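Local structure of putative amidohydrolase (Unidentified, 3MKV) at residues 258-264 and 313-319; 58-62 and 354-358; 97-101 and 396-401. The protein probably acts as a zinc-dependent prolidase of the amidohydrolase superfamily, hydrolysing dipeptides that end in proline. All coordinates share one frame; numbering follows the deposited sequence.

Contact 1: residues 258-264 and 313-319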
# COMPACT_ATOMS: atom_id res chain seq x y z
N ILE A 258 -19.38 4.15 41.06
CA ILE A 258 -18.32 3.90 42.01
C ILE A 258 -18.93 3.42 43.32
O ILE A 258 -20.08 3.74 43.64
CB ILE A 258 -17.48 5.17 42.26
CG1 ILE A 258 -16.23 4.85 43.08
CG2 ILE A 258 -18.31 6.26 42.93
CD1 ILE A 258 -15.21 5.96 43.06
N ASP A 259 -18.15 2.65 44.08
CA ASP A 259 -18.59 2.17 45.38
C ASP A 259 -17.65 2.63 46.49
O ASP A 259 -16.51 3.03 46.23
CB ASP A 259 -18.72 0.64 45.38
CG ASP A 259 -17.38 -0.04 45.17
OD1 ASP A 259 -16.35 0.66 45.07
OD2 ASP A 259 -17.37 -1.30 45.10
N ASP A 260 -18.13 2.57 47.73
CA ASP A 260 -17.33 2.98 48.89
C ASP A 260 -15.90 2.49 48.80
O ASP A 260 -14.95 3.26 49.02
CB ASP A 260 -17.96 2.44 50.17
CG ASP A 260 -19.34 3.00 50.42
OD1 ASP A 260 -20.32 2.22 50.35
OD2 ASP A 260 -19.46 4.22 50.67
N GLU A 261 -15.73 1.22 48.48
CA GLU A 261 -14.42 0.59 48.46
C GLU A 261 -13.49 1.22 47.41
O GLU A 261 -12.29 1.42 47.65
CB GLU A 261 -14.54 -0.91 48.24
CG GLU A 261 -13.20 -1.63 48.22
CD GLU A 261 -13.29 -3.03 47.64
OE1 GLU A 261 -12.38 -3.42 46.88
OE2 GLU A 261 -14.28 -3.75 47.95
N THR A 262 -14.04 1.51 46.23
CA THR A 262 -13.26 2.12 45.16
C THR A 262 -13.06 3.60 45.46
O THR A 262 -12.00 4.16 45.18
CB THR A 262 -13.95 1.96 43.80
OG1 THR A 262 -14.30 0.59 43.61
CG2 THR A 262 -13.02 2.39 42.68
N ALA A 263 -14.09 4.22 46.02
CA ALA A 263 -13.99 5.62 46.42
C ALA A 263 -12.78 5.78 47.32
O ALA A 263 -12.01 6.73 47.19
CB ALA A 263 -15.25 6.07 47.15
N ARG A 264 -12.62 4.83 48.24
CA ARG A 264 -11.51 4.84 49.17
C ARG A 264 -10.18 4.76 48.44
O ARG A 264 -9.26 5.52 48.74
CB ARG A 264 -11.63 3.69 50.19
CG ARG A 264 -12.50 4.02 51.40
CD ARG A 264 -12.19 3.11 52.60
NE ARG A 264 -12.53 1.71 52.34
CZ ARG A 264 -13.78 1.25 52.26
NH1 ARG A 264 -14.81 2.07 52.40
NH2 ARG A 264 -14.00 -0.04 52.02
N ILE A 313 -21.22 9.00 48.32
CA ILE A 313 -20.17 7.99 48.45
C ILE A 313 -18.77 8.59 48.38
O ILE A 313 -17.88 8.22 49.16
CB ILE A 313 -20.32 6.88 47.36
CG1 ILE A 313 -21.53 6.00 47.64
CG2 ILE A 313 -19.04 6.03 47.23
CD1 ILE A 313 -21.78 4.94 46.57
N MET A 314 -18.55 9.51 47.45
CA MET A 314 -17.21 10.06 47.23
C MET A 314 -16.82 11.04 48.32
O MET A 314 -15.66 11.12 48.71
CB MET A 314 -17.09 10.71 45.84
CG MET A 314 -16.84 9.70 44.72
SD MET A 314 -16.78 10.43 43.06
CE MET A 314 -18.51 10.77 42.73
N LYS A 315 -17.80 11.80 48.81
CA LYS A 315 -17.55 12.74 49.90
C LYS A 315 -17.18 11.99 51.17
O LYS A 315 -16.16 12.27 51.80
CB LYS A 315 -18.80 13.60 50.15
CG LYS A 315 -18.64 14.54 51.32
CD LYS A 315 -19.91 15.34 51.54
CE LYS A 315 -19.77 16.33 52.70
NZ LYS A 315 -20.95 17.24 52.81
N ARG A 316 -18.01 11.02 51.53
CA ARG A 316 -17.76 10.15 52.66
C ARG A 316 -16.33 9.61 52.61
O ARG A 316 -15.67 9.47 53.63
CB ARG A 316 -18.76 9.00 52.64
CG ARG A 316 -18.83 8.16 53.91
CD ARG A 316 -19.84 7.04 53.72
NE ARG A 316 -21.16 7.57 53.39
CZ ARG A 316 -21.97 7.06 52.47
NH1 ARG A 316 -21.61 5.99 51.77
NH2 ARG A 316 -23.15 7.62 52.25
N ALA A 317 -15.87 9.32 51.40
CA ALA A 317 -14.53 8.77 51.21
C ALA A 317 -13.42 9.83 51.24
O ALA A 317 -12.24 9.51 51.36
CB ALA A 317 -14.47 7.98 49.92
N GLY A 318 -13.82 11.10 51.12
CA GLY A 318 -12.84 12.18 51.08
C GLY A 318 -12.18 12.28 49.71
O GLY A 318 -11.01 12.69 49.59
N VAL A 319 -12.92 11.91 48.68
CA VAL A 319 -12.43 12.04 47.31
C VAL A 319 -12.45 13.49 46.84
O VAL A 319 -13.48 14.16 46.86
CB VAL A 319 -13.26 11.17 46.34
CG1 VAL A 319 -12.88 11.48 44.90
CG2 VAL A 319 -13.05 9.70 46.64
O HOH W 1 -17.44 6.16 50.93
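A263 meets A317 where helices 260-269 and 307-317 pack on the outside of the amidohydrolase barrel. Their CB atoms lie 3.5 Å apart. The two small side chains let the short helical segments approach to 8.7 Å between axes, at a crossing angle of -49°. I313 fills the space beside them. With chi1 at -71°, its CG1 lies beside the backbone N and CG2 points opposite to that N, which carries this methyl over the start of the other helix. There it lies 3.6 Å from D260 N and also touches A263 CB. The CD1 end of I313 reaches back to I258 O. I258 CG2 in turn rests on M314 CG, the two side chains crossing obliquely.

The edge of the contact is polar. R316 NH1 donates to D260 OD2 at 3.0 Å in a salt bridge. The oxygen uses its syn lone pair and lies close to the guanidinium plane, but the N-H...O angle is only 132°. A water donates to the same D260 OD2 and to I313 O, so it links the first turn of one helix to the backbone of the other.

Further out, D259 caps helix 260-269. Its OD1 takes T262 N at 2.7 Å and also T262 OG1, from opposite faces of the carboxylate plane. G318 ends helix 307-317 in a Schellman motif, after which V319 turns back toward A263. I258 and T262 also touch I241 of helix 238-246. The seam is therefore apolar inside, with one ion pair and a bridging water at its edge. D260 probably stays ionised beside R316.

Contact 2: residues 58-62 and 354-358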
# COMPACT_ATOMS: atom_id res chain seq x y z
N MET A 58 -15.90 37.05 42.68
CA MET A 58 -15.42 35.68 42.84
C MET A 58 -14.50 35.27 41.69
O MET A 58 -14.52 35.87 40.61
CB MET A 58 -16.61 34.70 42.94
CG MET A 58 -17.42 34.57 41.66
SD MET A 58 -18.57 33.19 41.68
CE MET A 58 -17.39 31.84 41.80
N PRO A 59 -13.70 34.21 41.90
CA PRO A 59 -12.77 33.76 40.85
C PRO A 59 -13.52 33.20 39.65
O PRO A 59 -14.66 32.75 39.77
CB PRO A 59 -11.97 32.65 41.53
CG PRO A 59 -12.33 32.70 42.99
CD PRO A 59 -13.66 33.35 43.10
N GLY A 60 -12.87 33.22 38.49
CA GLY A 60 -13.38 32.57 37.28
C GLY A 60 -13.69 31.11 37.51
O GLY A 60 -12.95 30.40 38.21
N LEU A 61 -14.80 30.64 36.95
CA LEU A 61 -15.19 29.25 37.13
C LEU A 61 -14.42 28.36 36.15
O LEU A 61 -14.04 28.81 35.07
CB LEU A 61 -16.69 29.08 36.90
CG LEU A 61 -17.65 29.94 37.70
CD1 LEU A 61 -18.98 29.99 36.96
CD2 LEU A 61 -17.84 29.36 39.08
N ILE A 62 -14.21 27.11 36.54
CA ILE A 62 -13.47 26.14 35.74
C ILE A 62 -14.31 24.89 35.48
O ILE A 62 -14.83 24.28 36.41
CB ILE A 62 -12.15 25.74 36.47
CG1 ILE A 62 -11.36 27.00 36.86
CG2 ILE A 62 -11.31 24.78 35.61
CD1 ILE A 62 -10.00 26.72 37.49
N SER A 354 -15.27 23.16 44.11
CA SER A 354 -15.16 22.24 42.99
C SER A 354 -14.74 22.94 41.72
O SER A 354 -13.81 22.50 41.03
CB SER A 354 -16.50 21.57 42.74
OG SER A 354 -16.46 20.26 43.25
N ALA A 355 -15.44 24.03 41.41
CA ALA A 355 -15.31 24.71 40.13
C ALA A 355 -14.20 25.72 40.16
O ALA A 355 -14.08 26.54 39.24
CB ALA A 355 -16.59 25.37 39.76
N THR A 356 -13.37 25.67 41.20
CA THR A 356 -12.37 26.69 41.41
C THR A 356 -11.04 26.10 41.88
O THR A 356 -10.22 25.68 41.05
CB THR A 356 -12.86 27.80 42.41
OG1 THR A 356 -13.36 27.19 43.61
CG2 THR A 356 -13.97 28.65 41.78
N ILE A 357 -10.82 26.04 43.19
CA ILE A 357 -9.53 25.61 43.69
C ILE A 357 -9.25 24.13 43.45
O ILE A 357 -8.10 23.75 43.23
CB ILE A 357 -9.32 25.95 45.19
CG1 ILE A 357 -10.47 25.41 46.04
CG2 ILE A 357 -9.13 27.44 45.39
CD1 ILE A 357 -10.21 25.53 47.53
N VAL A 358 -10.28 23.31 43.50
CA VAL A 358 -10.11 21.89 43.26
C VAL A 358 -9.76 21.67 41.80
O VAL A 358 -8.77 21.00 41.47
CB VAL A 358 -11.37 21.08 43.62
CG1 VAL A 358 -11.11 19.59 43.42
CG2 VAL A 358 -11.80 21.36 45.07
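I62 and A355 join strand 56-63 to helix 348-362, a strand-to-helix contact in the amidohydrolase fold of the TIM-barrel clan. I62 N donates to A355 O at 2.8 Å, with an N-H...O angle of 142°. The donor is tilted somewhat from the carbonyl plane. The helix is irregular here, with a wider pi-type turn at 354-358. The N atoms of T356 and I357 make no bond to the turn before, which leaves I352 O to accept from T356 OG1 instead.

I62 lies alongside this irregular turn. Its CG1 stands beside the backbone N (chi1 -52°) and its chi2 is extended. This brings CG1 to 3.6 Å from A355 O and CD1 close to T356 O. The CD2 branch of L61 touches A355, 4.2 Å from its CB. F339 of helix 337-343 touches both L61 and A355.

T356 places OG1 between its backbone N and carbonyl carbon (chi1 51°). The hydroxyl is thereby turned to I352 O in its own helix, while the methyl is left to face the strand. That methyl, T356 CG2, lies 4.1 Å from G60 O and 4.5 Å from P59 CB.

Contact 3: residues 97-101 and 396-401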
# COMPACT_ATOMS: atom_id res chain seq x y z
N MET A 97 -19.94 29.66 26.95
CA MET A 97 -19.32 29.10 28.16
C MET A 97 -18.77 30.25 28.97
O MET A 97 -18.99 30.33 30.18
CB MET A 97 -18.19 28.11 27.84
CG MET A 97 -18.63 26.81 27.14
SD MET A 97 -17.25 25.68 26.80
CE MET A 97 -18.10 24.20 26.38
N LEU A 98 -18.07 31.14 28.28
CA LEU A 98 -17.47 32.32 28.89
C LEU A 98 -18.53 33.22 29.52
O LEU A 98 -18.34 33.74 30.62
CB LEU A 98 -16.66 33.08 27.85
CG LEU A 98 -15.73 34.18 28.37
CD1 LEU A 98 -14.84 33.68 29.51
CD2 LEU A 98 -14.89 34.73 27.21
N ARG A 99 -19.65 33.39 28.83
CA ARG A 99 -20.77 34.20 29.31
C ARG A 99 -21.36 33.65 30.61
O ARG A 99 -21.83 34.41 31.43
CB ARG A 99 -21.87 34.31 28.25
CG ARG A 99 -22.96 35.34 28.58
CD ARG A 99 -22.33 36.71 28.86
NE ARG A 99 -23.24 37.63 29.55
CZ ARG A 99 -23.26 37.82 30.88
NH1 ARG A 99 -22.42 37.14 31.66
NH2 ARG A 99 -24.11 38.68 31.41
N ARG A 100 -21.33 32.33 30.76
CA ARG A 100 -21.78 31.66 31.99
C ARG A 100 -20.72 31.73 33.10
O ARG A 100 -20.87 31.12 34.17
CB ARG A 100 -22.13 30.19 31.70
CG ARG A 100 -23.28 30.00 30.72
CD ARG A 100 -23.80 28.55 30.68
NE ARG A 100 -23.02 27.68 29.81
CZ ARG A 100 -23.23 27.52 28.50
NH1 ARG A 100 -24.22 28.18 27.91
NH2 ARG A 100 -22.47 26.71 27.79
N GLY A 101 -19.64 32.45 32.86
CA GLY A 101 -18.61 32.63 33.89
C GLY A 101 -17.43 31.69 33.82
O GLY A 101 -16.49 31.79 34.60
N GLY A 396 -28.44 29.51 34.62
CA GLY A 396 -28.87 30.10 33.37
C GLY A 396 -27.74 30.48 32.43
O GLY A 396 -26.80 29.71 32.21
N GLN A 397 -27.83 31.69 31.89
CA GLN A 397 -26.98 32.10 30.80
C GLN A 397 -26.25 33.37 31.20
O GLN A 397 -26.00 34.25 30.38
CB GLN A 397 -27.84 32.35 29.56
CG GLN A 397 -27.40 31.61 28.32
CD GLN A 397 -27.00 30.16 28.58
OE1 GLN A 397 -25.83 29.80 28.44
NE2 GLN A 397 -27.97 29.32 28.94
N GLY A 398 -25.92 33.46 32.49
CA GLY A 398 -25.21 34.62 33.03
C GLY A 398 -26.08 35.81 33.41
O GLY A 398 -25.61 36.94 33.41
N GLU A 399 -27.35 35.57 33.74
CA GLU A 399 -28.28 36.67 34.03
C GLU A 399 -27.83 37.49 35.23
O GLU A 399 -27.98 38.71 35.25
CB GLU A 399 -29.71 36.17 34.24
CG GLU A 399 -30.46 35.84 32.95
CD GLU A 399 -29.98 34.55 32.32
OE1 GLU A 399 -29.48 33.66 33.05
OE2 GLU A 399 -30.11 34.42 31.08
N HIS A 400 -27.28 36.82 36.23
CA HIS A 400 -26.86 37.49 37.44
C HIS A 400 -25.35 37.52 37.51
O HIS A 400 -24.76 37.39 38.58
CB HIS A 400 -27.43 36.78 38.67
CG HIS A 400 -28.91 36.58 38.61
ND1 HIS A 400 -29.80 37.64 38.66
CD2 HIS A 400 -29.66 35.46 38.51
CE1 HIS A 400 -31.03 37.17 38.59
NE2 HIS A 400 -30.97 35.85 38.50
N ILE A 401 -24.73 37.66 36.34
CA ILE A 401 -23.29 37.74 36.22
C ILE A 401 -22.94 38.90 35.31
O ILE A 401 -22.52 38.70 34.17
CB ILE A 401 -22.68 36.43 35.68
CG1 ILE A 401 -23.26 35.22 36.43
CG2 ILE A 401 -21.16 36.44 35.81
CD1 ILE A 401 -22.44 33.95 36.28
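Both terminal nitrogens of R99 close on a single oxygen, I401 O. R99 stands at the C-terminal end of helix 83-99, where a Schellman motif closes the helix with G101 as its C-prime residue. The loop 396-401 lies against this end and contains a type I turn from G398 to I401. R99 NH1 donates to I401 O at 3.0 Å, in the carbonyl plane. NH2 reaches the same oxygen at 3.2 Å but from above that plane. One carbonyl oxygen thus takes both donors, which helps to fix the rotation of the guanidinium. R99 NH2 also lies 3.0 Å from G398 O.

The R99 chain runs out with CG anti to the backbone N and bends at chi2 (55°). The bend lays the guanidinium over the loop, with Q397 O and G398 CA under one face. E414 is a second, long and weak ion-pair partner of R99.

The R100 and Q397 side chains run alongside each other in a common direction. Q397 OE1 sits at the edge of the R100 guanidinium, near its plane, and the amide is turned nearly at a right angle to it. The modelled approach of R100 NH1 is too short for its length to be relied on. Q335 takes R100 NE and R333 O takes Q397 NE2, so both groups are also held from outside.

Within the loop, Q397 N donates to E399 OE1 at 2.8 Å and the bond is nearly straight. G398 backs closely against the helix end, its CA 4.6 Å from that of R100. I401 turns inward, and its CD1 rests 3.9 Å from R100 O.

How the contacts relate
Contact 2 is the most buried of the three. Contacts 1 and 3 are each partly buried and lie farther from the chain centre. Contacts 2 and 3 touch: L61 N lies 3.1 Å from G101 O, probably a hydrogen bond, and L61 CD1 packs on R100 O. The strand of one thus meets the helix end of the other. In sequence, one segment of contact 3 falls between the two segments of contact 2 and the other follows them. Contact 1 stands apart, its centre 22 Å from that of contact 2, and joins two helices. The chemistry follows position. Contact 2 uses a backbone bond and methyl groups, contact 1 adds a salt bridge at its edge, and contact 3 relies chiefly on arginines.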